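Local coordinates for uncharacterized protein (Legionella longbeachae NSW150, PDB 4JZA) that probably removes the 3-phosphate from phosphatidylinositol 3-phosphate, acting as a bacterial phosphoinositide phosphatase on lipids of the host cell, at residues 8-13 with 148-153; 186-191 with 316-321; 306-311 with 387-392; 568-573 with 590-595. All blocks are in the same frame, centred on the assembly; numbering follows the deposited sequence.

Contact 1 of 4, residues 8-13 with 148-153; sequences RVPHGI and LLPMQL
Leu-148 is the hub of this strand pair: Val-9, Pro-10 and Ile-13 all lean on its side chain, each at a different slant. Val-9 runs alongside it and points the same way, its CG2 meeting Leu-148 CB at 4.2 Å. Pro-10 is set roughly at right angles, with CD against the Leu-148 CD2 methyl at 4.0 Å. Ile-13 comes in at a slant from the far end of the turn, and its CD1 reaches that same CD2 at 4.2 Å. With CG opposite the backbone N (chi1 -180°), the branched end of Leu-148 lies beside Pro-10 and Ile-13. One step on, Pro-10 CG comes up to Pro-150 CD at 3.9 Å.

Between the backbones, Leu-148 N donates to Arg-8 O at 2.8 Å, an almost straight bond (N-H...O 176°). The next link of a parallel pair would need a donor at residue 10, but proline has no N-H, and the hydroxyl of Tyr-35 bonds to Leu-148 O instead. The Arg-8 guanidinium turns to Thr-147 and to the carbonyl of Ser-602. Beyond Pro-10 the chain makes a type II turn to Ile-13, with Gly-12 at positive phi, and this brings the isoleucine back over the strand end. Strands 5-10 and 144-150, whose short segments meet here at 23°, are parallel neighbours in the large mixed sheet of an alpha/beta fold, with strand 31-35 flanking 5-10 on its other side.

Contact 2 of 4, residues 186-191 with 316-321; sequences YPKTPG and HQQFFL
Lys-188 lies across the ring of Phe-319, and its CE sits almost exactly over the middle of one face, 3.4 Å from the ring centroid and 4° off the normal. This is a CH-pi contact, and NZ adds a cation-pi interaction from 4.1 Å, over the same face. The chain gets there by bending at chi2 (-53°) and again at chi4, and its CD also rests on Gln-318 CB at 3.7 Å. The ammonium has two polar partners: it donates to Tyr-186 O at 2.7 Å and forms a salt bridge with Glu-322.

The more buried half is held by the Gln-318 amide. Gln-318, extended from helix 315-325, offers a lone pair of OE1 to Thr-189 N at 2.9 Å, in the plane of the amide. Its NE2 makes a weak bond to Thr-189 OG1 (3.2 Å), while that hydroxyl hydrogen-bonds to Trp-311 O. A side-chain amide thus takes up a backbone N-H of an irregular segment, pinning the loop between helices 172-183 and 191-194 to the flank of helix 315-325, in the region assigned to the phosphoinositide phosphatase insertion domain.

Toward solvent the packing thins. Lys-188 and Phe-319 are themselves only partly covered, and Pro-187 comes no nearer than its O, 4.3 Å from Gln-318 NE2. Tyr-186, also partly exposed, touches Glu-322 and Leu-325 further along the same helix.

Contact 3 of 4, residues 306-311 with 387-392; sequences LPQWYW and PKAVQQ
Trp-309 and Val-390 bring their backbones to a CA-CA distance of 5.4 Å where the first turns of two helices face each other. Both turns are opened by a proline at the N-cap, Pro-307 for helix 308-311 and Pro-387 for helix 388-402, so this is a packing of helix N-terminal ends rather than a crossing of long helices.

Gln-308 and Val-390 do most of the work. The glutamine runs out straight, with CG opposite its backbone N (chi1 -170°), and lies across the valine; its CG meets Val-390 CG2 at 3.7 Å. The other valine methyl, CG1, is turned toward Trp-309 and touches its CB at 4.0 Å. Only the base of the tryptophan is used: with chi1 at 68° its indole swings off to Leu-174, Leu-345 and Pro-346, and NE1 bonds to Glu-177. Pro-307 CG lies 3.5 Å above the plane of that indole, toward the rim of the ring, and Tyr-310 CB rests on the same face. Both thus pack on one face of the indole, while the valine meets CB.

Around the pair, helix 198-206 fills in from one flank, with His-201 touching both Gln-308 and Pro-387, and Glu-198 receives the backbone N-H of Lys-388. The contact thus joins the short helix 308-311, the start of helix 388-402 and helix 198-206. At the tip of Gln-308 the two ends of the amide meet different residues: NE2 packs on Pro-387 CG at 3.9 Å, while OE1 rests against Ala-389 CB at 3.6 Å.

Contact 4 of 4, residues 568-573 with 590-595; sequences ILYKEC and IRFVSL
The ring of Phe-592 meets Tyr-570 along its edge, with Tyr-570 CD2 close to the phenyl plane and 4.1 Å from Phe-592 CD1. The tyrosine ring is approached at a slant by its neighbours: Phe-592 CB comes to 3.9 Å from Tyr-570 CD2, and Arg-591 CB to 4.1 Å from Tyr-570 CE2. The two side chains, Tyr-570 and Phe-592, cross at about a right angle. Each also has an edge-to-face partner on helix 556-574, Tyr-574 for Tyr-570 and His-563 for Phe-592.

Leu-595 forks against the opposing helix: CD1 touches Tyr-570 CB at 3.8 Å, and CD2 touches Leu-569 CB at 4.1 Å. Tyr-570 carries its ring toward the partner helix because CG lies opposite the backbone N (chi1 -174°). The guanidinium of Arg-591 is bound to Glu-587 on its own helix.

The axes of the two short helical segments cross at 128°, with a closest approach of 10.0 Å. Helix 556-574 follows strand 545-549, and the CVSGKDR sequence running from the strand into the start of the helix is consistent with a CX5R P-loop of cysteine phosphatases. Ile-568 and Leu-569 lie on strand 365-374, while Val-593 of helix 587-602 packs against helix 628-637.

The four contacts form two clusters about 47 to 51 Å apart between centres. Contacts 1 and 4, 16 Å apart, touch where the chain leaving strand 144-150 runs over the helix pair: Leu-153 CD1 meets Leu-569 CD2 at 3.7 Å, and the selenium of Met-151 lies against Leu-595, so residues over 400 positions apart pack together beside the end of strand 144-150. Contacts 2 and 3, 14 Å apart, use consecutive helices, 308-311 in contact 3 and 315-325 in contact 2, and their segments alternate along the chain; Tyr-310 OH probably bonds to Pro-187 O. Contact 1 closes before the others open, and contact 4 comes last; the insertion family region falls between strands 159-166 and 352-359.

Contact 1 of 4, residues 8-13 with 148-153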
# COMPACT_ATOMS: atom_id res chain seq x y z
N ARG A 8 15.82 -20.88 -3.37
CA ARG A 8 14.75 -21.66 -3.92
C ARG A 8 15.40 -22.59 -4.87
O ARG A 8 16.19 -22.19 -5.73
CB ARG A 8 13.76 -20.78 -4.65
CG ARG A 8 13.07 -19.79 -3.72
CD ARG A 8 12.17 -18.85 -4.46
NE ARG A 8 11.13 -19.58 -5.14
CZ ARG A 8 11.02 -19.67 -6.46
NH1 ARG A 8 11.87 -19.06 -7.31
NH2 ARG A 8 10.04 -20.36 -6.98
N VAL A 9 14.97 -23.84 -4.76
CA VAL A 9 15.65 -24.96 -5.34
C VAL A 9 14.60 -25.88 -5.95
O VAL A 9 13.64 -26.18 -5.32
CB VAL A 9 16.41 -25.58 -4.17
CG1 VAL A 9 16.29 -27.07 -4.13
CG2 VAL A 9 17.85 -25.11 -4.20
N PRO A 10 14.74 -26.29 -7.20
CA PRO A 10 13.70 -27.11 -7.76
C PRO A 10 13.44 -28.35 -6.98
O PRO A 10 14.38 -28.97 -6.47
CB PRO A 10 14.22 -27.49 -9.15
CG PRO A 10 15.62 -27.08 -9.19
CD PRO A 10 15.74 -25.95 -8.22
N HIS A 11 12.17 -28.73 -6.93
CA HIS A 11 11.75 -29.88 -6.21
C HIS A 11 12.42 -31.12 -6.74
O HIS A 11 12.47 -31.33 -7.95
CB HIS A 11 10.25 -30.05 -6.30
CG HIS A 11 9.77 -31.38 -5.80
ND1 HIS A 11 9.61 -31.65 -4.46
CD2 HIS A 11 9.45 -32.51 -6.47
CE1 HIS A 11 9.19 -32.90 -4.32
NE2 HIS A 11 9.08 -33.44 -5.52
N GLY A 12 12.95 -31.91 -5.80
CA GLY A 12 13.49 -33.21 -6.08
C GLY A 12 14.82 -33.24 -6.80
O GLY A 12 15.11 -34.20 -7.51
N ILE A 13 15.62 -32.20 -6.67
CA ILE A 13 17.00 -32.36 -7.06
C ILE A 13 17.77 -32.42 -5.78
O ILE A 13 17.45 -31.73 -4.80
CB ILE A 13 17.57 -31.32 -8.07
CG1 ILE A 13 17.90 -29.99 -7.40
CG2 ILE A 13 16.63 -31.12 -9.27
CD1 ILE A 13 18.99 -29.26 -8.15
N LEU A 148 17.78 -21.06 -7.71
CA LEU A 148 18.70 -21.96 -8.39
C LEU A 148 18.00 -22.79 -9.44
O LEU A 148 17.02 -23.46 -9.16
CB LEU A 148 19.37 -22.88 -7.37
CG LEU A 148 20.38 -23.89 -7.90
CD1 LEU A 148 21.37 -24.22 -6.80
CD2 LEU A 148 19.68 -25.15 -8.37
N LEU A 149 18.52 -22.72 -10.65
CA LEU A 149 18.01 -23.47 -11.78
C LEU A 149 19.13 -24.29 -12.40
O LEU A 149 20.22 -23.77 -12.63
CB LEU A 149 17.46 -22.50 -12.82
CG LEU A 149 16.36 -22.98 -13.75
CD1 LEU A 149 15.30 -23.71 -12.96
CD2 LEU A 149 15.77 -21.80 -14.48
N PRO A 150 18.83 -25.64 -12.66
CA PRO A 150 19.92 -26.36 -13.33
C PRO A 150 19.95 -26.09 -14.83
O PRO A 150 18.94 -26.24 -15.51
CB PRO A 150 19.58 -27.82 -13.08
CG PRO A 150 18.13 -27.85 -13.25
CD PRO A 150 17.69 -26.67 -12.45
N MSE A 151 21.10 -25.67 -15.34
CA MSE A 151 21.31 -25.48 -16.75
C MSE A 151 22.76 -25.66 -17.00
O MSE A 151 23.54 -25.29 -16.12
CB MSE A 151 21.07 -24.01 -17.01
CG MSE A 151 19.62 -23.70 -17.30
SE MSE A 151 19.67 -21.94 -18.15
CE MSE A 151 17.92 -21.30 -17.54
N GLN A 152 23.17 -26.15 -18.17
CA GLN A 152 24.59 -26.21 -18.48
C GLN A 152 24.90 -25.32 -19.66
O GLN A 152 24.36 -25.52 -20.74
CB GLN A 152 24.99 -27.64 -18.82
CG GLN A 152 24.49 -28.69 -17.85
CD GLN A 152 25.14 -30.04 -18.07
OE1 GLN A 152 25.80 -30.26 -19.08
NE2 GLN A 152 24.97 -30.95 -17.12
N LEU A 153 25.79 -24.36 -19.48
CA LEU A 153 26.18 -23.50 -20.59
C LEU A 153 27.66 -23.62 -20.92
O LEU A 153 28.11 -23.25 -22.00
CB LEU A 153 25.83 -22.05 -20.28
CG LEU A 153 24.63 -21.86 -19.36
CD1 LEU A 153 24.76 -20.54 -18.62
CD2 LEU A 153 23.33 -21.90 -20.15

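Contact 2 of 4, residues 186-191 with 316-321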
# COMPACT_ATOMS: atom_id res chain seq x y z
N TYR A 186 6.26 11.22 19.24
CA TYR A 186 5.32 10.92 18.18
C TYR A 186 4.18 11.92 18.11
O TYR A 186 3.01 11.51 18.06
CB TYR A 186 4.74 9.51 18.39
CG TYR A 186 5.81 8.49 18.72
CD1 TYR A 186 6.66 8.03 17.73
CD2 TYR A 186 5.99 8.01 20.01
CE1 TYR A 186 7.65 7.10 18.01
CE2 TYR A 186 6.99 7.09 20.30
CZ TYR A 186 7.82 6.62 19.28
OH TYR A 186 8.86 5.72 19.52
N PRO A 187 4.49 13.23 18.09
CA PRO A 187 3.39 14.16 17.93
C PRO A 187 2.68 13.95 16.58
O PRO A 187 3.31 13.56 15.60
CB PRO A 187 4.06 15.52 17.98
CG PRO A 187 5.39 15.27 17.41
CD PRO A 187 5.79 13.89 17.87
N LYS A 188 1.38 14.16 16.59
CA LYS A 188 0.56 13.96 15.43
C LYS A 188 0.22 15.26 14.78
O LYS A 188 0.27 16.32 15.39
CB LYS A 188 -0.73 13.31 15.85
CG LYS A 188 -0.55 12.00 16.60
CD LYS A 188 0.33 11.04 15.82
CE LYS A 188 0.32 9.68 16.48
NZ LYS A 188 1.02 9.72 17.80
N THR A 189 -0.15 15.20 13.52
CA THR A 189 -0.37 16.44 12.82
C THR A 189 -1.67 17.03 13.33
O THR A 189 -2.66 16.33 13.41
CB THR A 189 -0.37 16.25 11.31
OG1 THR A 189 0.90 15.67 10.93
CG2 THR A 189 -0.58 17.62 10.66
N PRO A 190 -1.66 18.31 13.73
CA PRO A 190 -2.94 18.87 14.11
C PRO A 190 -3.67 19.37 12.88
O PRO A 190 -3.02 19.92 11.95
CB PRO A 190 -2.55 20.05 15.01
CG PRO A 190 -1.17 20.46 14.58
CD PRO A 190 -0.58 19.31 13.79
N GLY A 191 -5.00 19.23 12.91
CA GLY A 191 -5.91 19.65 11.81
C GLY A 191 -5.63 21.01 11.17
O GLY A 191 -5.73 21.16 9.96
N HIS A 316 -3.21 8.07 10.74
CA HIS A 316 -3.00 6.65 10.89
C HIS A 316 -1.56 6.25 10.52
O HIS A 316 -0.93 5.44 11.21
CB HIS A 316 -4.10 5.82 10.17
CG HIS A 316 -4.16 5.99 8.69
ND1 HIS A 316 -5.04 6.85 8.08
CD2 HIS A 316 -3.43 5.42 7.70
CE1 HIS A 316 -4.86 6.81 6.77
NE2 HIS A 316 -3.88 5.96 6.51
N GLN A 317 -1.01 6.85 9.46
CA GLN A 317 0.35 6.50 9.10
C GLN A 317 1.26 6.80 10.32
O GLN A 317 2.17 6.05 10.62
CB GLN A 317 0.84 7.28 7.86
CG GLN A 317 0.24 6.81 6.54
CD GLN A 317 1.18 6.03 5.64
OE1 GLN A 317 2.42 6.10 5.72
NE2 GLN A 317 0.58 5.30 4.77
N GLN A 318 1.00 7.91 11.00
CA GLN A 318 1.88 8.37 12.08
C GLN A 318 1.84 7.39 13.24
O GLN A 318 2.90 7.02 13.77
CB GLN A 318 1.56 9.78 12.51
CG GLN A 318 1.56 10.76 11.34
CD GLN A 318 1.45 12.23 11.74
OE1 GLN A 318 0.47 12.70 12.30
NE2 GLN A 318 2.46 12.95 11.41
N PHE A 319 0.65 6.89 13.56
CA PHE A 319 0.53 5.87 14.58
C PHE A 319 1.20 4.60 14.12
O PHE A 319 1.80 3.92 14.92
CB PHE A 319 -0.91 5.55 14.95
CG PHE A 319 -1.54 6.52 15.92
CD1 PHE A 319 -1.19 6.50 17.26
CD2 PHE A 319 -2.51 7.41 15.50
CE1 PHE A 319 -1.79 7.34 18.17
CE2 PHE A 319 -3.12 8.26 16.40
CZ PHE A 319 -2.76 8.22 17.74
N PHE A 320 1.10 4.27 12.83
CA PHE A 320 1.77 3.07 12.32
C PHE A 320 3.28 3.28 12.44
O PHE A 320 4.01 2.38 12.90
CB PHE A 320 1.42 2.79 10.86
CG PHE A 320 -0.02 2.42 10.60
CD1 PHE A 320 -0.87 2.05 11.60
CD2 PHE A 320 -0.51 2.41 9.31
CE1 PHE A 320 -2.18 1.70 11.31
CE2 PHE A 320 -1.79 2.07 9.00
CZ PHE A 320 -2.64 1.72 10.01
N LEU A 321 3.76 4.45 12.04
CA LEU A 321 5.20 4.69 12.13
C LEU A 321 5.66 4.55 13.58
O LEU A 321 6.63 3.85 13.87
CB LEU A 321 5.58 6.08 11.59
CG LEU A 321 7.05 6.48 11.53
CD1 LEU A 321 7.84 5.46 10.76
CD2 LEU A 321 7.17 7.85 10.86

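Contact 3 of 4, residues 306-311 with 387-392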
# COMPACT_ATOMS: atom_id res chain seq x y z
N LEU A 306 10.33 19.04 13.62
CA LEU A 306 10.27 17.82 12.86
C LEU A 306 10.13 18.16 11.39
O LEU A 306 9.68 19.20 11.01
CB LEU A 306 9.10 17.00 13.33
CG LEU A 306 9.33 16.46 14.72
CD1 LEU A 306 8.06 15.80 15.27
CD2 LEU A 306 10.51 15.51 14.71
N PRO A 307 10.53 17.25 10.54
CA PRO A 307 10.52 17.50 9.11
C PRO A 307 9.16 17.51 8.46
O PRO A 307 8.25 16.79 8.87
CB PRO A 307 11.34 16.35 8.57
CG PRO A 307 11.10 15.26 9.56
CD PRO A 307 11.02 15.90 10.89
N GLN A 308 9.04 18.33 7.41
CA GLN A 308 7.78 18.54 6.71
C GLN A 308 7.21 17.25 6.10
O GLN A 308 6.01 17.05 6.08
CB GLN A 308 7.99 19.62 5.66
CG GLN A 308 6.76 20.15 4.98
CD GLN A 308 7.11 21.17 3.90
OE1 GLN A 308 8.24 21.21 3.40
NE2 GLN A 308 6.14 22.00 3.52
N TRP A 309 8.06 16.33 5.64
CA TRP A 309 7.54 15.05 5.19
C TRP A 309 6.75 14.32 6.26
O TRP A 309 5.84 13.59 5.95
CB TRP A 309 8.63 14.15 4.63
CG TRP A 309 9.63 13.62 5.57
CD1 TRP A 309 10.92 14.01 5.66
CD2 TRP A 309 9.46 12.57 6.51
NE1 TRP A 309 11.57 13.27 6.60
CE2 TRP A 309 10.68 12.38 7.15
CE3 TRP A 309 8.38 11.75 6.86
CZ2 TRP A 309 10.86 11.40 8.15
CZ3 TRP A 309 8.57 10.77 7.87
CH2 TRP A 309 9.79 10.60 8.48
N TYR A 310 7.10 14.51 7.52
CA TYR A 310 6.42 13.81 8.61
C TYR A 310 5.04 14.39 8.76
O TYR A 310 4.06 13.65 8.86
CB TYR A 310 7.21 13.94 9.91
CG TYR A 310 6.52 13.36 11.06
CD1 TYR A 310 6.38 11.98 11.17
CD2 TYR A 310 5.98 14.16 12.07
CE1 TYR A 310 5.72 11.41 12.25
CE2 TYR A 310 5.31 13.59 13.15
CZ TYR A 310 5.18 12.21 13.24
OH TYR A 310 4.52 11.59 14.30
N TRP A 311 4.94 15.72 8.73
CA TRP A 311 3.64 16.37 9.02
C TRP A 311 2.54 16.12 7.98
O TRP A 311 1.37 16.24 8.28
CB TRP A 311 3.82 17.90 9.23
CG TRP A 311 4.70 18.29 10.41
CD1 TRP A 311 5.85 18.98 10.35
CD2 TRP A 311 4.48 18.00 11.80
NE1 TRP A 311 6.37 19.14 11.61
CE2 TRP A 311 5.53 18.56 12.52
CE3 TRP A 311 3.47 17.36 12.51
CZ2 TRP A 311 5.63 18.47 13.89
CZ3 TRP A 311 3.57 17.28 13.89
CH2 TRP A 311 4.62 17.84 14.56
N PRO A 387 2.99 19.35 -0.76
CA PRO A 387 3.81 20.50 -1.21
C PRO A 387 4.94 20.11 -2.12
O PRO A 387 5.51 19.05 -1.96
CB PRO A 387 4.40 21.04 0.11
CG PRO A 387 3.36 20.70 1.11
CD PRO A 387 2.74 19.40 0.69
N LYS A 388 5.31 20.99 -3.04
CA LYS A 388 6.45 20.71 -3.91
C LYS A 388 7.69 20.33 -3.12
O LYS A 388 8.50 19.54 -3.58
CB LYS A 388 6.75 21.90 -4.82
CG LYS A 388 5.77 22.05 -5.97
CD LYS A 388 6.39 22.80 -7.14
CE LYS A 388 5.52 22.69 -8.40
NZ LYS A 388 4.05 22.85 -8.12
N ALA A 389 7.85 20.88 -1.93
CA ALA A 389 9.08 20.67 -1.19
C ALA A 389 9.21 19.26 -0.65
O ALA A 389 10.30 18.72 -0.64
CB ALA A 389 9.22 21.67 -0.04
N VAL A 390 8.11 18.66 -0.20
CA VAL A 390 8.13 17.28 0.28
C VAL A 390 8.31 16.35 -0.92
O VAL A 390 8.95 15.31 -0.85
CB VAL A 390 6.82 16.89 1.00
CG1 VAL A 390 6.82 15.42 1.33
CG2 VAL A 390 6.63 17.67 2.26
N GLN A 391 7.76 16.76 -2.05
CA GLN A 391 7.73 15.92 -3.22
C GLN A 391 9.14 15.75 -3.69
O GLN A 391 9.54 14.67 -4.14
CB GLN A 391 6.85 16.56 -4.28
CG GLN A 391 5.80 15.61 -4.77
CD GLN A 391 4.66 16.27 -5.48
OE1 GLN A 391 4.00 17.12 -4.91
NE2 GLN A 391 4.39 15.85 -6.72
N GLN A 392 9.91 16.83 -3.55
CA GLN A 392 11.33 16.86 -3.92
C GLN A 392 12.26 16.22 -2.88
O GLN A 392 13.34 15.78 -3.20
CB GLN A 392 11.77 18.30 -4.17
CG GLN A 392 11.09 18.95 -5.37
CD GLN A 392 11.53 20.41 -5.63
OE1 GLN A 392 10.87 21.13 -6.37
NE2 GLN A 392 12.63 20.84 -5.01

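Contact 4 of 4, residues 568-573 with 590-595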
# COMPACT_ATOMS: atom_id res chain seq x y z
N ILE A 568 22.30 -12.68 -21.37
CA ILE A 568 23.57 -13.07 -20.76
C ILE A 568 23.69 -14.60 -20.80
O ILE A 568 24.72 -15.11 -21.19
CB ILE A 568 23.71 -12.46 -19.34
CG1 ILE A 568 23.85 -10.94 -19.45
CG2 ILE A 568 24.90 -13.01 -18.56
CD1 ILE A 568 23.61 -10.24 -18.14
N LEU A 569 22.65 -15.35 -20.43
CA LEU A 569 22.74 -16.80 -20.50
C LEU A 569 22.92 -17.32 -21.92
O LEU A 569 23.62 -18.31 -22.15
CB LEU A 569 21.51 -17.45 -19.88
CG LEU A 569 21.44 -17.17 -18.38
CD1 LEU A 569 20.16 -17.72 -17.81
CD2 LEU A 569 22.64 -17.74 -17.62
N TYR A 570 22.29 -16.66 -22.88
CA TYR A 570 22.40 -17.02 -24.29
C TYR A 570 23.86 -16.83 -24.78
O TYR A 570 24.48 -17.75 -25.33
CB TYR A 570 21.38 -16.18 -25.11
CG TYR A 570 21.29 -16.53 -26.57
CD1 TYR A 570 22.28 -16.13 -27.47
CD2 TYR A 570 20.21 -17.27 -27.06
CE1 TYR A 570 22.20 -16.48 -28.80
CE2 TYR A 570 20.15 -17.63 -28.40
CZ TYR A 570 21.15 -17.24 -29.25
OH TYR A 570 21.09 -17.55 -30.58
N LYS A 571 24.42 -15.65 -24.57
CA LYS A 571 25.80 -15.40 -24.95
C LYS A 571 26.73 -16.44 -24.33
O LYS A 571 27.66 -16.92 -24.97
CB LYS A 571 26.23 -14.01 -24.46
CG LYS A 571 27.68 -13.65 -24.79
CD LYS A 571 27.77 -12.56 -25.84
CE LYS A 571 29.11 -12.61 -26.57
NZ LYS A 571 30.19 -12.61 -25.56
N GLU A 572 26.48 -16.76 -23.08
CA GLU A 572 27.29 -17.70 -22.34
C GLU A 572 27.17 -19.10 -22.96
O GLU A 572 28.15 -19.81 -23.07
CB GLU A 572 26.88 -17.70 -20.85
CG GLU A 572 27.94 -18.08 -19.84
CD GLU A 572 29.12 -17.12 -19.79
OE1 GLU A 572 29.04 -15.99 -20.31
OE2 GLU A 572 30.14 -17.52 -19.19
N CYS A 573 25.98 -19.45 -23.42
CA CYS A 573 25.78 -20.79 -23.98
C CYS A 573 26.22 -20.94 -25.45
O CYS A 573 26.86 -21.92 -25.80
CB CYS A 573 24.32 -21.24 -23.81
SG CYS A 573 24.08 -23.03 -24.06
N ILE A 590 14.36 -19.70 -31.03
CA ILE A 590 13.73 -20.75 -30.24
C ILE A 590 14.52 -20.94 -28.98
O ILE A 590 13.94 -21.16 -27.92
CB ILE A 590 13.61 -22.09 -31.02
CG1 ILE A 590 12.33 -22.11 -31.87
CG2 ILE A 590 13.51 -23.31 -30.11
CD1 ILE A 590 12.43 -23.11 -33.02
N ARG A 591 15.82 -20.83 -29.09
CA ARG A 591 16.71 -21.05 -27.95
C ARG A 591 16.74 -19.95 -26.93
O ARG A 591 17.08 -20.18 -25.75
CB ARG A 591 18.09 -21.22 -28.46
CG ARG A 591 18.30 -22.59 -29.03
CD ARG A 591 19.58 -22.52 -29.79
NE ARG A 591 20.11 -23.82 -30.10
CZ ARG A 591 21.22 -23.99 -30.80
NH1 ARG A 591 21.89 -22.93 -31.27
NH2 ARG A 591 21.64 -25.22 -31.04
N PHE A 592 16.47 -18.75 -27.41
CA PHE A 592 16.34 -17.61 -26.57
C PHE A 592 15.01 -17.70 -25.83
O PHE A 592 14.94 -17.55 -24.60
CB PHE A 592 16.46 -16.32 -27.42
CG PHE A 592 16.33 -15.06 -26.61
CD1 PHE A 592 17.25 -14.79 -25.63
CD2 PHE A 592 15.26 -14.18 -26.80
CE1 PHE A 592 17.14 -13.65 -24.86
CE2 PHE A 592 15.16 -13.03 -26.03
CZ PHE A 592 16.11 -12.76 -25.06
N VAL A 593 13.95 -17.97 -26.58
CA VAL A 593 12.63 -18.13 -26.01
C VAL A 593 12.66 -19.17 -24.91
O VAL A 593 12.01 -19.02 -23.87
CB VAL A 593 11.59 -18.46 -27.09
CG1 VAL A 593 10.21 -18.78 -26.51
CG2 VAL A 593 11.42 -17.26 -28.03
N SER A 594 13.42 -20.23 -25.12
CA SER A 594 13.50 -21.26 -24.09
C SER A 594 14.09 -20.73 -22.76
O SER A 594 13.59 -21.04 -21.67
CB SER A 594 14.32 -22.44 -24.58
OG SER A 594 14.02 -23.58 -23.78
N LEU A 595 15.15 -19.93 -22.89
CA LEU A 595 15.79 -19.31 -21.75
C LEU A 595 14.85 -18.34 -21.08
O LEU A 595 14.70 -18.41 -19.86
CB LEU A 595 17.07 -18.58 -22.14
CG LEU A 595 18.21 -19.55 -22.51
CD1 LEU A 595 19.23 -18.84 -23.39
CD2 LEU A 595 18.84 -20.16 -21.27